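Local coordinates for luciferase-like monooxygenase (Streptomyces bottropensis, PDB 4US5), which probably acts as a flavin-dependent monooxygenase of the bacterial luciferase family, inserting oxygen into a substrate within a TIM-barrel fold, at residues G18-P21 and A22-L25; I63-I66 and A67-S71; D204-R207 and A208-P212; G272-P275 and L276-E279; R293-D296 and Q297-M301. One frame throughout, in Å; residues are numbered along the deposited sequence.

Interaction 1 of 5, residues G18-P21 and A22-L25; sequences GLTP and AHSL. With NA (sodium ion), chain L.
A capping box made by Thr20 and His23 starts helix 21-38, the first helix after strand 6-11 in this TIM-barrel chain. Thr20 holds the N-cap position, and its backbone N donates to His23 ND1 at 3.2 Å, with Thr20 N lying 22° out of the His23 ring plane. The threonine hydroxyl reaches the same ring atom, OG1 to ND1 2.9 Å, so both the backbone and the side chain of the N-cap residue meet one imidazole nitrogen. Rotated between the backbone N and the carbonyl carbon of Thr20 (chi1 70°), OG1 also accepts a weak bond from Ala22 N. The imidazole is covered on one face by Leu19: CD2 sits almost exactly over the ring centre, 3.9 Å from the centroid, a CH-pi contact, while the two side chains cross at about a right angle. Behind the cap the helical bonds begin, with Ser24 N to Thr20 O at 3.3 Å and Leu25 N to Pro21 O at 3.1 Å. Ser24 turns its hydroxyl to Pro14 O, and its carbonyl O binds a sodium ion at 2.7 Å; Glu11 and a water are further ligands. Met162 of the second subunit packs on Thr20 and Ala22. The chemistry is that of a helix start whose first amides would lack carbonyl partners: the threonine hydroxyl supplies a weak acceptor for one of them, and the histidine in return takes up the backbone N-H of the N-cap residue, under a leucine lid.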
loop_
_atom_site.group_PDB
_atom_site.type_symbol
_atom_site.label_atom_id
_atom_site.label_comp_id
_atom_site.label_asym_id
_atom_site.label_seq_id
_atom_site.Cartn_x
_atom_site.Cartn_y
_atom_site.Cartn_z
ATOM N N GLY B 18 -12.883 23.427 5.417
ATOM C CA GLY B 18 -12.612 24.082 4.163
ATOM C C GLY B 18 -11.915 23.241 3.127
ATOM O O GLY B 18 -11.930 23.583 1.954
ATOM N N LEU B 19 -11.260 22.145 3.565
ATOM C CA LEU B 19 -10.490 21.306 2.670
ATOM C C LEU B 19 -11.074 19.906 2.655
ATOM O O LEU B 19 -12.103 19.647 3.261
ATOM C CB LEU B 19 -9.012 21.313 3.094
ATOM C CG LEU B 19 -8.291 22.672 3.034
ATOM C CD1 LEU B 19 -6.826 22.515 3.322
ATOM C CD2 LEU B 19 -8.480 23.367 1.687
ATOM N N THR B 20 -10.392 19.007 1.954
ATOM C CA THR B 20 -10.840 17.650 1.728
ATOM C C THR B 20 -9.752 16.667 2.134
ATOM O O THR B 20 -8.583 17.041 2.314
ATOM C CB THR B 20 -11.122 17.420 0.228
ATOM O OG1 THR B 20 -9.901 17.423 -0.485
ATOM C CG2 THR B 20 -12.061 18.513 -0.327
ATOM N N PRO B 21 -10.117 15.390 2.251
ATOM C CA PRO B 21 -9.077 14.366 2.526
ATOM C C PRO B 21 -7.910 14.345 1.516
ATOM O O PRO B 21 -6.768 14.084 1.900
ATOM C CB PRO B 21 -9.860 13.065 2.457
ATOM C CG PRO B 21 -11.228 13.454 2.885
ATOM C CD PRO B 21 -11.462 14.814 2.306
ATOM N N ALA B 22 -8.176 14.675 0.244
ATOM C CA ALA B 22 -7.106 14.737 -0.737
ATOM C C ALA B 22 -6.079 15.842 -0.415
ATOM O O ALA B 22 -4.886 15.678 -0.631
ATOM C CB ALA B 22 -7.674 14.955 -2.119
ATOM N N HIS B 23 -6.546 16.951 0.130
ATOM C CA HIS B 23 -5.623 18.012 0.578
ATOM C C HIS B 23 -4.752 17.515 1.710
ATOM O O HIS B 23 -3.557 17.810 1.744
ATOM C CB HIS B 23 -6.373 19.230 1.055
ATOM C CG HIS B 23 -7.035 20.011 -0.042
ATOM N ND1 HIS B 23 -8.371 19.901 -0.331
ATOM C CD2 HIS B 23 -6.534 20.913 -0.917
ATOM C CE1 HIS B 23 -8.667 20.694 -1.344
ATOM N NE2 HIS B 23 -7.569 21.318 -1.714
ATOM N N SER B 24 -5.359 16.775 2.642
ATOM C CA SER B 24 -4.643 16.232 3.780
ATOM C C SER B 24 -3.500 15.378 3.318
ATOM O O SER B 24 -2.359 15.483 3.833
ATOM C CB SER B 24 -5.568 15.389 4.671
ATOM O OG SER B 24 -6.650 16.165 5.166
ATOM N N LEU B 25 -3.763 14.502 2.338
ATOM C CA LEU B 25 -2.701 13.647 1.816
ATOM C C LEU B 25 -1.568 14.437 1.166
ATOM O O LEU B 25 -0.386 14.136 1.357
ATOM C CB LEU B 25 -3.267 12.580 0.842
ATOM C CG LEU B 25 -4.392 11.722 1.402
ATOM C CD1 LEU B 25 -4.808 10.663 0.404
ATOM C CD2 LEU B 25 -4.033 11.077 2.728
HETATM NA NA NA L . -1.975 16.096 6.430
HETATM O O HOH W 1 -3.874 18.063 7.436
#

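Interaction 2 of 5, residues I63-I66 and A67-S71; sequences IARI and AAETS
Segments 63-66 and 67-71 form the last turns of helix 59-68 and the chain leaving it, Ile63 O still taking a regular helical bond from Ala67 N at 2.9 Å. The helix is the crossover of the beta-alpha-beta unit formed with strands 42-45 and 74-81. Beyond this bond the spacing tightens: Ala68 N makes only a weak bond to Arg65 O, and Glu69 N reaches Ile66 O at 3.0 Å, coming from above the carbonyl plane. From the opposite face of the Ile66 carbonyl plane the Thr70 hydroxyl donates to Ile66 O at 2.8 Å, so two donors grip one oxygen where the helix runs out. Arg104 also bonds Thr70 OG1. One turn apart, Arg65 and Glu69 form a salt bridge. The arginine starts with CG anti to its N (chi1 173°) and bends at chi2, which brings NE over the following turn to Glu69 OE2 at 2.8 Å. This bond is nearly straight and lies in the guanidinium plane, meeting the carboxylate oxygen on its anti side; NH2 adds a weak second bond to OE2 at 3.3 Å. The two planes stand 47° apart, so the pair is not a flat fork. Glu69 OE1 has a further salt bridge to Arg33 on helix 21-38, and Arg65 NH1 bonds Tyr101 of the second subunit. The carboxylate thus lies between two arginines, which would be expected to stabilise its negative charge, while the Arg65 guanidinium joins the helix end to the partner chain.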
loop_
_atom_site.group_PDB
_atom_site.type_symbol
_atom_site.label_atom_id
_atom_site.label_comp_id
_atom_site.label_asym_id
_atom_site.label_seq_id
_atom_site.Cartn_x
_atom_site.Cartn_y
_atom_site.Cartn_z
ATOM N N ILE B 63 2.904 5.597 2.920
ATOM C CA ILE B 63 4.298 5.245 3.089
ATOM C C ILE B 63 4.964 4.982 1.744
ATOM O O ILE B 63 6.066 5.494 1.453
ATOM C CB ILE B 63 4.468 4.044 4.041
ATOM C CG1 ILE B 63 3.989 4.434 5.444
ATOM C CG2 ILE B 63 5.907 3.576 4.060
ATOM C CD1 ILE B 63 3.623 3.254 6.268
ATOM N N ALA B 64 4.314 4.216 0.905
ATOM C CA ALA B 64 4.867 3.889 -0.408
ATOM C C ALA B 64 5.147 5.158 -1.221
ATOM O O ALA B 64 6.148 5.246 -1.947
ATOM C CB ALA B 64 3.886 2.990 -1.140
ATOM N N ARG B 65 4.268 6.138 -1.105
ATOM C CA ARG B 65 4.452 7.399 -1.809
ATOM C C ARG B 65 5.520 8.268 -1.166
ATOM O O ARG B 65 6.399 8.791 -1.839
ATOM C CB ARG B 65 3.141 8.149 -1.885
ATOM C CG ARG B 65 3.243 9.569 -2.466
ATOM C CD ARG B 65 3.836 9.571 -3.871
ATOM N NE ARG B 65 3.823 10.921 -4.404
ATOM C CZ ARG B 65 2.744 11.593 -4.784
ATOM N NH1 ARG B 65 1.565 11.014 -4.845
ATOM N NH2 ARG B 65 2.855 12.882 -5.136
ATOM N N ILE B 66 5.412 8.456 0.142
ATOM C CA ILE B 66 6.310 9.380 0.836
ATOM C C ILE B 66 7.761 8.930 0.802
ATOM O O ILE B 66 8.650 9.770 0.689
ATOM C CB ILE B 66 5.843 9.643 2.299
ATOM C CG1 ILE B 66 4.573 10.521 2.247
ATOM C CG2 ILE B 66 6.971 10.238 3.135
ATOM C CD1 ILE B 66 3.910 10.755 3.571
ATOM N N ALA B 67 8.007 7.622 0.845
ATOM C CA ALA B 67 9.384 7.114 0.713
ATOM C C ALA B 67 9.985 7.436 -0.646
ATOM O O ALA B 67 11.207 7.635 -0.763
ATOM C CB ALA B 67 9.445 5.654 0.989
ATOM N N ALA B 68 9.156 7.516 -1.673
ATOM C CA ALA B 68 9.632 7.939 -3.020
ATOM C C ALA B 68 9.920 9.431 -3.128
ATOM O O ALA B 68 10.613 9.867 -4.044
ATOM C CB ALA B 68 8.588 7.569 -4.087
ATOM N N GLU B 69 9.345 10.221 -2.217
ATOM C CA GLU B 69 9.454 11.690 -2.229
ATOM C C GLU B 69 10.565 12.211 -1.305
ATOM O O GLU B 69 10.768 13.415 -1.231
ATOM C CB GLU B 69 8.135 12.296 -1.771
ATOM C CG GLU B 69 6.952 11.971 -2.641
ATOM C CD GLU B 69 6.882 12.841 -3.879
ATOM O OE1 GLU B 69 7.642 13.834 -3.949
ATOM O OE2 GLU B 69 6.083 12.513 -4.782
ATOM N N THR B 70 11.249 11.307 -0.606
ATOM C CA THR B 70 12.223 11.652 0.411
ATOM C C THR B 70 13.432 10.758 0.271
ATOM O O THR B 70 13.377 9.713 -0.361
ATOM C CB THR B 70 11.638 11.467 1.823
ATOM O OG1 THR B 70 11.161 10.133 1.961
ATOM C CG2 THR B 70 10.524 12.421 2.084
ATOM N N SER B 71 14.551 11.175 0.859
ATOM C CA SER B 71 15.792 10.436 0.699
ATOM C C SER B 71 16.407 9.944 1.957
ATOM O O SER B 71 16.985 8.866 1.965
ATOM C CB SER B 71 16.847 11.310 -0.022
ATOM O OG SER B 71 16.350 11.683 -1.288
#

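Interaction 3 of 5, residues D204-R207 and A208-P212; sequences DTYR and AAFVP
The edge of the Phe210 ring points toward the face of the Tyr206 ring in an offset edge-to-face pair, centroids 5.6 Å apart and planes at 77°. They stand at the end of helix 199-209, the crossover of the beta-alpha-beta unit between strands 188-191 and 221-229 of the barrel. Phe210 CD1 comes to 3.8 Å from Tyr206 CE1, and its CE1 to 3.6 Å from Tyr206 OH. Both have CG anti to N (Phe210 chi1 -170°), and the two side chains lie side by side, pointing the same way. The Tyr206 ring also meets that of Tyr188, and its hydroxyl bonds Leu186 O and Arg220 N; Phe210 rests on Thr216 and Pro219. The backbone bonds Ala208 N to Asp204 O and Ala209 N to Thr205 O, each 2.9 Å, belong to the regular helix, after which Phe210 N makes just a weak bond to Arg207 O. Beside them Arg207 bends at chi3, NE bonding Met203 O. Arg207 NH2 bonds Ala304 O and forms a salt bridge with Asp204 OD1 at 2.8 Å.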
loop_
_atom_site.group_PDB
_atom_site.type_symbol
_atom_site.label_atom_id
_atom_site.label_comp_id
_atom_site.label_asym_id
_atom_site.label_seq_id
_atom_site.Cartn_x
_atom_site.Cartn_y
_atom_site.Cartn_z
ATOM N N ASP B 204 9.234 4.523 32.521
ATOM C CA ASP B 204 10.069 3.869 33.583
ATOM C C ASP B 204 9.976 2.352 33.480
ATOM O O ASP B 204 10.997 1.669 33.503
ATOM C CB ASP B 204 9.611 4.317 34.975
ATOM C CG ASP B 204 10.102 5.717 35.337
ATOM O OD1 ASP B 204 10.962 6.249 34.623
ATOM O OD2 ASP B 204 9.607 6.285 36.347
ATOM N N THR B 205 8.752 1.845 33.369
ATOM C CA THR B 205 8.474 0.411 33.276
ATOM C C THR B 205 9.116 -0.234 32.067
ATOM O O THR B 205 9.738 -1.315 32.163
ATOM C CB THR B 205 6.963 0.152 33.250
ATOM O OG1 THR B 205 6.410 0.582 34.497
ATOM C CG2 THR B 205 6.637 -1.320 33.065
ATOM N N TYR B 206 9.011 0.432 30.917
ATOM C CA TYR B 206 9.655 -0.044 29.702
ATOM C C TYR B 206 11.151 -0.275 29.906
ATOM O O TYR B 206 11.687 -1.338 29.553
ATOM C CB TYR B 206 9.459 0.969 28.542
ATOM C CG TYR B 206 10.220 0.620 27.311
ATOM C CD1 TYR B 206 9.977 -0.577 26.637
ATOM C CD2 TYR B 206 11.133 1.487 26.762
ATOM C CE1 TYR B 206 10.673 -0.904 25.476
ATOM C CE2 TYR B 206 11.824 1.168 25.608
ATOM C CZ TYR B 206 11.590 -0.020 24.965
ATOM O OH TYR B 206 12.290 -0.317 23.811
ATOM N N ARG B 207 11.818 0.719 30.455
ATOM C CA ARG B 207 13.247 0.660 30.687
ATOM C C ARG B 207 13.616 -0.366 31.747
ATOM O O ARG B 207 14.542 -1.142 31.543
ATOM C CB ARG B 207 13.806 2.028 31.051
ATOM C CG ARG B 207 13.893 2.948 29.834
ATOM C CD ARG B 207 14.363 4.326 30.195
ATOM N NE ARG B 207 13.378 4.991 31.030
ATOM C CZ ARG B 207 13.593 6.120 31.670
ATOM N NH1 ARG B 207 14.769 6.741 31.552
ATOM N NH2 ARG B 207 12.624 6.645 32.416
ATOM N N ALA B 208 12.899 -0.364 32.860
ATOM C CA ALA B 208 13.200 -1.290 33.988
ATOM C C ALA B 208 13.003 -2.774 33.624
ATOM O O ALA B 208 13.865 -3.604 33.919
ATOM C CB ALA B 208 12.350 -0.939 35.176
ATOM N N ALA B 209 11.895 -3.088 32.958
ATOM C CA ALA B 209 11.547 -4.453 32.590
ATOM C C ALA B 209 12.196 -4.948 31.277
ATOM O O ALA B 209 12.006 -6.106 30.882
ATOM C CB ALA B 209 10.033 -4.590 32.515
ATOM N N PHE B 210 12.958 -4.093 30.605
ATOM C CA PHE B 210 13.437 -4.415 29.262
ATOM C C PHE B 210 14.236 -5.721 29.252
ATOM O O PHE B 210 15.203 -5.869 30.001
ATOM C CB PHE B 210 14.292 -3.283 28.691
ATOM C CG PHE B 210 14.615 -3.444 27.225
ATOM C CD1 PHE B 210 13.650 -3.185 26.248
ATOM C CD2 PHE B 210 15.872 -3.855 26.823
ATOM C CE1 PHE B 210 13.946 -3.337 24.900
ATOM C CE2 PHE B 210 16.171 -4.010 25.481
ATOM C CZ PHE B 210 15.206 -3.737 24.511
ATOM N N VAL B 211 13.881 -6.604 28.324
ATOM C CA VAL B 211 14.655 -7.802 28.011
ATOM C C VAL B 211 15.155 -7.704 26.568
ATOM O O VAL B 211 14.353 -7.682 25.652
ATOM C CB VAL B 211 13.784 -9.048 28.126
ATOM C CG1 VAL B 211 14.563 -10.300 27.740
ATOM C CG2 VAL B 211 13.207 -9.156 29.528
ATOM N N PRO B 212 16.479 -7.667 26.372
ATOM C CA PRO B 212 17.044 -7.541 25.034
ATOM C C PRO B 212 16.419 -8.504 24.027
ATOM O O PRO B 212 16.183 -9.665 24.349
ATOM C CB PRO B 212 18.525 -7.848 25.255
ATOM C CG PRO B 212 18.781 -7.340 26.641
ATOM C CD PRO B 212 17.533 -7.629 27.416
#

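Interaction 4 of 5, residues G272-P275 and L276-E279; sequences GPDP and LAEE
Glu278 folds back over Asp274, four residues earlier in the chain, and each of its atoms from CB outward meets that residue or its neighbour. CB stands 3.6 Å from Asp274 O. CG then comes to 3.1 Å from the same oxygen, and CD stays equally near, so the chain passes closely over the carbonyl. Extended beyond CG (chi2 152°), it carries the carboxylate past this oxygen: OE1 lies near Pro275 CA, and OE2 accepts from Asp274 N at 2.9 Å. That bond is nearly straight, yet the donor approaches from above the carboxylate plane, 54° out of it. Asp274 answers from its own side chain, OD1 taking the Ala277 N-H at 3.2 Å, again from above the carboxylate plane. With the weak bonds from Ala277 N and Glu278 N to Asp274 O, this makes an Asx motif, here in the loop between helix 261-268 and strand 286-289. Asp274 CG is anti to its backbone N, which turns the carboxylate over the Ala277 methyl, CG to CB 3.4 Å. A water donates to Asp274 OD1 at 2.8 Å and takes a weak bond from Leu276 N. Asp274 OD2 has its own partner, a salt bridge to Arg244 on helix 233-251, the helix on which Leu276 also packs through Tyr240 and His247. Beyond these bonds Glu279 sets its CG near Pro275 O, 3.4 Å away, and sends its carboxylate on to a salt bridge with Arg285.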
loop_
_atom_site.group_PDB
_atom_site.type_symbol
_atom_site.label_atom_id
_atom_site.label_comp_id
_atom_site.label_asym_id
_atom_site.label_seq_id
_atom_site.Cartn_x
_atom_site.Cartn_y
_atom_site.Cartn_z
ATOM N N GLY B 272 -18.396 27.508 28.149
ATOM C CA GLY B 272 -18.607 26.183 27.591
ATOM C C GLY B 272 -17.567 25.176 28.057
ATOM O O GLY B 272 -16.622 25.531 28.738
ATOM N N PRO B 273 -17.757 23.906 27.702
ATOM C CA PRO B 273 -16.774 22.902 28.043
ATOM C C PRO B 273 -15.376 23.294 27.555
ATOM O O PRO B 273 -15.213 23.835 26.447
ATOM C CB PRO B 273 -17.272 21.644 27.321
ATOM C CG PRO B 273 -18.719 21.902 27.007
ATOM C CD PRO B 273 -18.827 23.373 26.824
ATOM N N ASP B 274 -14.386 23.072 28.411
ATOM C CA ASP B 274 -12.980 23.148 28.013
ATOM C C ASP B 274 -12.278 21.949 28.666
ATOM O O ASP B 274 -11.603 22.101 29.693
ATOM C CB ASP B 274 -12.388 24.483 28.449
ATOM C CG ASP B 274 -11.045 24.774 27.803
ATOM O OD1 ASP B 274 -10.381 23.821 27.332
ATOM O OD2 ASP B 274 -10.671 25.952 27.760
ATOM N N PRO B 275 -12.504 20.745 28.115
ATOM C CA PRO B 275 -11.912 19.529 28.651
ATOM C C PRO B 275 -10.403 19.647 28.861
ATOM O O PRO B 275 -9.896 19.133 29.853
ATOM C CB PRO B 275 -12.200 18.473 27.578
ATOM C CG PRO B 275 -13.336 18.998 26.805
ATOM C CD PRO B 275 -13.265 20.486 26.876
ATOM N N LEU B 276 -9.704 20.346 27.977
ATOM C CA LEU B 276 -8.248 20.441 28.103
ATOM C C LEU B 276 -7.833 21.316 29.311
ATOM O O LEU B 276 -6.797 21.077 29.936
ATOM C CB LEU B 276 -7.626 20.981 26.830
ATOM C CG LEU B 276 -7.893 20.145 25.587
ATOM C CD1 LEU B 276 -7.284 20.813 24.374
ATOM C CD2 LEU B 276 -7.362 18.727 25.774
ATOM N N ALA B 277 -8.633 22.317 29.621
ATOM C CA ALA B 277 -8.359 23.188 30.781
ATOM C C ALA B 277 -8.729 22.490 32.093
ATOM O O ALA B 277 -8.196 22.820 33.131
ATOM C CB ALA B 277 -9.130 24.493 30.650
ATOM N N GLU B 278 -9.675 21.558 32.030
ATOM C CA GLU B 278 -10.312 20.970 33.224
ATOM C C GLU B 278 -9.551 19.730 33.715
ATOM O O GLU B 278 -9.962 19.098 34.684
ATOM C CB GLU B 278 -11.806 20.602 32.932
ATOM C CG GLU B 278 -12.704 21.803 32.597
ATOM C CD GLU B 278 -13.911 21.482 31.686
ATOM O OE1 GLU B 278 -14.203 20.287 31.455
ATOM O OE2 GLU B 278 -14.572 22.448 31.186
ATOM N N GLU B 279 -8.457 19.363 33.039
ATOM C CA GLU B 279 -7.709 18.188 33.427
ATOM C C GLU B 279 -6.313 18.642 33.805
ATOM O O GLU B 279 -5.905 19.751 33.476
ATOM C CB GLU B 279 -7.677 17.150 32.298
ATOM C CG GLU B 279 -7.081 17.701 31.011
ATOM C CD GLU B 279 -7.010 16.670 29.892
ATOM O OE1 GLU B 279 -7.597 15.581 30.025
ATOM O OE2 GLU B 279 -6.346 16.962 28.874
HETATM O O HOH W 2 -10.871 21.990 25.299
#

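Interaction 5 of 5, residues R293-D296 and Q297-M301; sequences RVRD and QLTKM
Arg293, Val294, Arg295 and Asp296 each accept, at their carbonyl O, the N-H of the residue four positions on, in the middle of helix 291-305, which lies between strands 286-289 and 309-313 and packs against the barrel wall. Among these backbone bonds, Leu298 N to Val294 O (2.9 Å) and Thr299 N to Arg295 O (2.9 Å) are the shorter, and Lys300 N to Asp296 O (3.2 Å) is the longest. Apolar contacts occupy the inward face. Leu298 CD1 is 4.4 Å from Val294 CB, a loose touch, and Leu298 CG lies closer to Val294 O, at 3.2 Å. Both side chains rest on Val287 of strand 286-289, Val294 also on Cys229 and Leu298 on Val225 and Val227. Apart from this pair, the glutamine side chain of Gln297 packs on Trp283 and Pro284. Charged groups belong to the outer faces. Arg295 bends at chi3 (64°) and turns its guanidinium side-on to the next residue, NE and NH2 both donating to Asp296 OD1 in a salt bridge between neighbours, the NH2 bond 3.0 Å long. Both nitrogens approach from the same face of the carboxylate, while OD1 stays within the guanidinium plane, an edge-on grip by two donors on one oxygen. Arg293 turns instead to a salt bridge with Asp233. One hydroxyl bonds to the backbone: Thr299 holds OG1 anti to its carbonyl carbon (chi1 -65°) and beside the backbone N, which lets the hydroxyl and the amide of one residue reach Arg295 O from opposite faces of its plane, OG1 at 2.8 Å.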
loop_
_atom_site.group_PDB
_atom_site.type_symbol
_atom_site.label_atom_id
_atom_site.label_comp_id
_atom_site.label_asym_id
_atom_site.label_seq_id
_atom_site.Cartn_x
_atom_site.Cartn_y
_atom_site.Cartn_z
ATOM N N ARG B 293 9.935 27.961 24.950
ATOM C CA ARG B 293 9.050 27.349 25.953
ATOM C C ARG B 293 8.828 25.865 25.636
ATOM O O ARG B 293 8.944 25.018 26.517
ATOM C CB ARG B 293 7.696 28.058 26.047
ATOM C CG ARG B 293 6.769 27.422 27.081
ATOM C CD ARG B 293 5.335 27.935 27.062
ATOM N NE ARG B 293 5.290 29.352 27.335
ATOM C CZ ARG B 293 5.439 29.895 28.545
ATOM N NH1 ARG B 293 5.643 29.130 29.623
ATOM N NH2 ARG B 293 5.388 31.223 28.679
ATOM N N VAL B 294 8.504 25.567 24.379
ATOM C CA VAL B 294 8.255 24.169 24.011
ATOM C C VAL B 294 9.546 23.361 24.118
ATOM O O VAL B 294 9.518 22.259 24.604
ATOM C CB VAL B 294 7.497 23.965 22.663
ATOM C CG1 VAL B 294 6.284 24.889 22.594
ATOM C CG2 VAL B 294 8.400 24.216 21.498
ATOM N N ARG B 295 10.687 23.946 23.743
ATOM C CA ARG B 295 11.974 23.239 23.826
ATOM C C ARG B 295 12.247 22.832 25.275
ATOM O O ARG B 295 12.559 21.670 25.577
ATOM C CB ARG B 295 13.108 24.129 23.299
ATOM C CG ARG B 295 14.495 23.515 23.440
ATOM C CD ARG B 295 15.589 24.592 23.401
ATOM N NE ARG B 295 15.469 25.493 24.542
ATOM C CZ ARG B 295 15.966 26.723 24.619
ATOM N NH1 ARG B 295 16.634 27.263 23.607
ATOM N NH2 ARG B 295 15.786 27.433 25.728
ATOM N N ASP B 296 12.059 23.787 26.179
ATOM C CA ASP B 296 12.357 23.522 27.603
ATOM C C ASP B 296 11.418 22.467 28.171
ATOM O O ASP B 296 11.853 21.547 28.878
ATOM C CB ASP B 296 12.263 24.820 28.410
ATOM C CG ASP B 296 13.383 25.799 28.096
ATOM O OD1 ASP B 296 14.371 25.425 27.415
ATOM O OD2 ASP B 296 13.271 26.960 28.514
ATOM N N GLN B 297 10.127 22.588 27.880
ATOM C CA GLN B 297 9.146 21.634 28.378
ATOM C C GLN B 297 9.438 20.233 27.845
ATOM O O GLN B 297 9.418 19.236 28.581
ATOM C CB GLN B 297 7.733 22.075 27.980
ATOM C CG GLN B 297 6.623 21.145 28.415
ATOM C CD GLN B 297 6.439 21.108 29.944
ATOM O OE1 GLN B 297 5.779 21.965 30.512
ATOM N NE2 GLN B 297 7.039 20.114 30.600
ATOM N N LEU B 298 9.695 20.147 26.543
ATOM C CA LEU B 298 9.880 18.854 25.913
ATOM C C LEU B 298 11.173 18.191 26.347
ATOM O O LEU B 298 11.224 16.990 26.531
ATOM C CB LEU B 298 9.849 18.992 24.373
ATOM C CG LEU B 298 8.492 19.323 23.774
ATOM C CD1 LEU B 298 8.654 19.737 22.304
ATOM C CD2 LEU B 298 7.548 18.138 23.884
ATOM N N THR B 299 12.203 18.996 26.569
ATOM C CA THR B 299 13.483 18.483 27.042
ATOM C C THR B 299 13.344 17.859 28.454
ATOM O O THR B 299 13.895 16.791 28.724
ATOM C CB THR B 299 14.567 19.577 27.011
ATOM O OG1 THR B 299 14.795 19.959 25.652
ATOM C CG2 THR B 299 15.879 19.046 27.586
ATOM N N LYS B 300 12.599 18.520 29.336
ATOM C CA LYS B 300 12.307 17.959 30.668
ATOM C C LYS B 300 11.661 16.594 30.519
ATOM O O LYS B 300 12.016 15.627 31.227
ATOM C CB LYS B 300 11.376 18.877 31.446
ATOM C CG LYS B 300 12.000 20.173 31.954
ATOM C CD LYS B 300 11.068 20.877 32.951
ATOM C CE LYS B 300 11.690 22.115 33.596
ATOM N NZ LYS B 300 10.708 22.926 34.385
HETATM N N MSE B 301 10.706 16.499 29.583
HETATM C CA MSE B 301 9.945 15.273 29.391
HETATM C C MSE B 301 10.816 14.190 28.848
HETATM O O MSE B 301 10.767 13.045 29.301
HETATM C CB MSE B 301 8.749 15.545 28.468
HETATM C CG MSE B 301 7.734 16.447 29.170
HETATM SE SE MSE B 301 6.457 17.177 27.907
HETATM C CE MSE B 301 5.494 15.516 27.561
#

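Interaction 2 is the buried contact; 1 and 5 are partly buried, and 3 and 4 lie at the surface. Interactions 1 and 2, centres about 19 Å apart, both touch the second subunit, and helix 21-38, begun in the first, packs on helix 59-68 of the second. Interactions 3 and 5 come within about 7 Å at their nearest atoms, where Arg207 reaches Ala304 O on helix 291-305. Chemistry follows position: a threonine-histidine capping box at a helix start, hydroxyl and amide donors sharing a carbonyl in 2 and 5, an aromatic pair at the helix end in 3, and carboxylates bonding backbone amides in the loop of 4.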